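Long-range contact in P43 (Trichuris muris, PDB 6QIX), which is the major secreted protein of a parasitic whipworm, tethers to matrix and inhibits the function of interleukin-13: residues A[80-85]-A[96-101]. Sequence-based numbering, arbitrary orientation.
Sequences KFRCRR and DGEVEV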
loop_
_atom_site.group_PDB
_atom_site.type_symbol
_atom_site.label_atom_id
_atom_site.label_comp_id
_atom_site.label_asym_id
_atom_site.label_seq_id
_atom_site.Cartn_x
_atom_site.Cartn_y
_atom_site.Cartn_z
ATOM N N LYS A 80 -20.151 8.282 2.964
ATOM C CA LYS A 80 -20.964 8.117 1.769
ATOM C C LYS A 80 -20.113 8.402 0.546
ATOM O O LYS A 80 -19.151 9.163 0.616
ATOM C CB LYS A 80 -22.141 9.075 1.759
ATOM C CG LYS A 80 -22.956 9.047 2.987
ATOM C CD LYS A 80 -24.166 9.976 2.789
ATOM C CE LYS A 80 -25.067 9.995 3.991
ATOM N NZ LYS A 80 -26.213 10.884 3.738
ATOM N N PHE A 81 -20.516 7.816 -0.591
ATOM C CA PHE A 81 -19.814 7.922 -1.867
ATOM C C PHE A 81 -20.820 8.150 -2.991
ATOM O O PHE A 81 -21.954 7.673 -2.948
ATOM C CB PHE A 81 -18.982 6.637 -2.091
ATOM C CG PHE A 81 -18.278 6.535 -3.421
ATOM C CD1 PHE A 81 -17.038 7.144 -3.619
ATOM C CD2 PHE A 81 -18.805 5.750 -4.435
ATOM C CE1 PHE A 81 -16.362 7.001 -4.821
ATOM C CE2 PHE A 81 -18.127 5.613 -5.648
ATOM C CZ PHE A 81 -16.916 6.240 -5.833
ATOM N N ARG A 82 -20.379 8.867 -4.018
ATOM C CA ARG A 82 -21.142 8.948 -5.256
ATOM C C ARG A 82 -20.164 9.011 -6.411
ATOM O O ARG A 82 -19.003 9.378 -6.241
ATOM C CB ARG A 82 -22.102 10.145 -5.277
ATOM C CG ARG A 82 -21.465 11.508 -5.357
ATOM C CD ARG A 82 -22.573 12.576 -5.514
ATOM N NE ARG A 82 -22.032 13.928 -5.538
ATOM C CZ ARG A 82 -22.741 15.014 -5.827
ATOM N NH1 ARG A 82 -24.043 14.908 -6.115
ATOM N NH2 ARG A 82 -22.150 16.207 -5.816
ATOM N N CYS A 83 -20.659 8.653 -7.595
ATOM C CA CYS A 83 -19.812 8.363 -8.738
ATOM C C CYS A 83 -20.410 8.967 -10.001
ATOM O O CYS A 83 -21.627 9.152 -10.116
ATOM C CB CYS A 83 -19.639 6.837 -8.903
ATOM S SG CYS A 83 -18.420 6.264 -10.120
ATOM N N ARG A 84 -19.535 9.275 -10.950
ATOM C CA ARG A 84 -19.973 9.680 -12.275
ATOM C C ARG A 84 -19.058 9.025 -13.297
ATOM O O ARG A 84 -17.953 8.597 -12.975
ATOM C CB ARG A 84 -19.971 11.190 -12.439
ATOM C CG ARG A 84 -18.638 11.855 -12.222
ATOM C CD ARG A 84 -18.862 13.372 -12.163
ATOM N NE ARG A 84 -17.619 14.102 -11.917
ATOM C CZ ARG A 84 -17.519 15.426 -11.880
ATOM N NH1 ARG A 84 -18.594 16.164 -12.056
ATOM N NH2 ARG A 84 -16.350 16.012 -11.661
ATOM N N ARG A 85 -19.534 8.952 -14.540
ATOM C CA ARG A 85 -18.933 8.078 -15.534
ATOM C C ARG A 85 -18.767 8.798 -16.860
ATOM O O ARG A 85 -19.526 9.718 -17.185
ATOM C CB ARG A 85 -19.800 6.832 -15.737
ATOM C CG ARG A 85 -19.122 5.665 -16.432
ATOM C CD ARG A 85 -19.781 4.358 -15.984
ATOM N NE ARG A 85 -19.373 3.195 -16.774
ATOM C CZ ARG A 85 -19.724 1.943 -16.484
ATOM N NH1 ARG A 85 -20.495 1.703 -15.425
ATOM N NH2 ARG A 85 -19.308 0.930 -17.241
ATOM N N ASP A 96 -15.269 8.920 -11.743
ATOM C CA ASP A 96 -14.956 10.043 -10.868
ATOM C C ASP A 96 -15.844 9.988 -9.629
ATOM O O ASP A 96 -17.068 9.830 -9.740
ATOM C CB ASP A 96 -15.133 11.377 -11.609
ATOM C CG ASP A 96 -14.572 12.541 -10.828
ATOM O OD1 ASP A 96 -13.386 12.469 -10.451
ATOM O OD2 ASP A 96 -15.326 13.503 -10.548
ATOM N N GLY A 97 -15.220 10.110 -8.455
ATOM C CA GLY A 97 -15.930 9.934 -7.203
ATOM C C GLY A 97 -15.926 11.125 -6.260
ATOM O O GLY A 97 -15.107 12.041 -6.381
ATOM N N GLU A 98 -16.862 11.113 -5.316
ATOM C CA GLU A 98 -16.936 12.105 -4.252
ATOM C C GLU A 98 -17.231 11.393 -2.939
ATOM O O GLU A 98 -18.004 10.428 -2.915
ATOM C CB GLU A 98 -18.023 13.132 -4.541
ATOM C CG GLU A 98 -17.566 14.547 -4.390
ATOM C CD GLU A 98 -18.515 15.521 -5.025
ATOM O OE1 GLU A 98 -19.740 15.276 -4.938
ATOM O OE2 GLU A 98 -18.030 16.522 -5.610
ATOM N N VAL A 99 -16.606 11.868 -1.855
ATOM C CA VAL A 99 -16.746 11.263 -0.535
ATOM C C VAL A 99 -17.225 12.314 0.465
ATOM O O VAL A 99 -16.753 13.460 0.469
ATOM C CB VAL A 99 -15.411 10.633 -0.083
ATOM C CG1 VAL A 99 -15.366 10.376 1.403
ATOM C CG2 VAL A 99 -15.143 9.307 -0.820
ATOM N N GLU A 100 -18.176 11.913 1.317
ATOM C CA GLU A 100 -18.655 12.736 2.420
ATOM C C GLU A 100 -18.606 11.893 3.682
ATOM O O GLU A 100 -19.301 10.873 3.782
ATOM C CB GLU A 100 -20.085 13.244 2.187
ATOM C CG GLU A 100 -20.612 14.162 3.275
ATOM C CD GLU A 100 -22.090 14.521 3.069
ATOM O OE1 GLU A 100 -22.576 14.435 1.914
ATOM O OE2 GLU A 100 -22.759 14.889 4.057
ATOM N N VAL A 101 -17.818 12.335 4.653
ATOM C CA VAL A 101 -17.671 11.584 5.889
ATOM C C VAL A 101 -18.975 11.622 6.674
ATOM O O VAL A 101 -19.670 12.642 6.731
ATOM C CB VAL A 101 -16.521 12.164 6.728
ATOM C CG1 VAL A 101 -16.532 11.581 8.093
ATOM C CG2 VAL A 101 -15.166 11.921 6.065
HETATM O O HOH W 1 -25.853 13.545 3.532
#
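Strands 80-85 and 96-101 form a two-stranded antiparallel beta hairpin, with K80-E100, R82-E98 and R84-D96 as hydrogen-bonded pairs and F81-V99 and C83-G97 as non-hydrogen-bonded ones. Charged side chains fill one face. R82, whose CG sits between its backbone N and carbonyl carbon (chi1 69°), runs extended alongside E98 and turns the NE side of its guanidinium to the carboxylate: NE and NH2 each lie 2.7 Å from E98 OE1, with OE1 almost in the guanidinium plane. The NE bond meets OE1 almost head-on, whereas NH2 takes the syn lone pair, and the two flat groups are 27° apart. R84 also holds one carboxylate oxygen, but less squarely: D96 OD2 is tilted from the guanidinium plane, NE (2.7 Å from OD2) comes in on the anti side, and the NH2 bond is weak. K80 NZ is 5.3 Å from E100 OE2, and a water links them, weakly on the glutamate side. On the opposite face F81 CE1 comes within 3.8 Å of G97 CA, while V99 CG2 touches the ring edge. F81 also packs on helices 39-49 and 139-151, and C83 is disulfide-bonded to C50. D27 pairs with R84 NH1 and K147 NZ with D96 OD1, each in a salt bridge, so the R84-D96 pair belongs to a longer chain of alternating charges. The hairpin thus has an apolar, disulfide-linked face against the helices and a face carrying two arginine-carboxylate salt bridges; two bonds to one oxygen should restrain the turn of the R82 guanidinium, and less firmly that of R84.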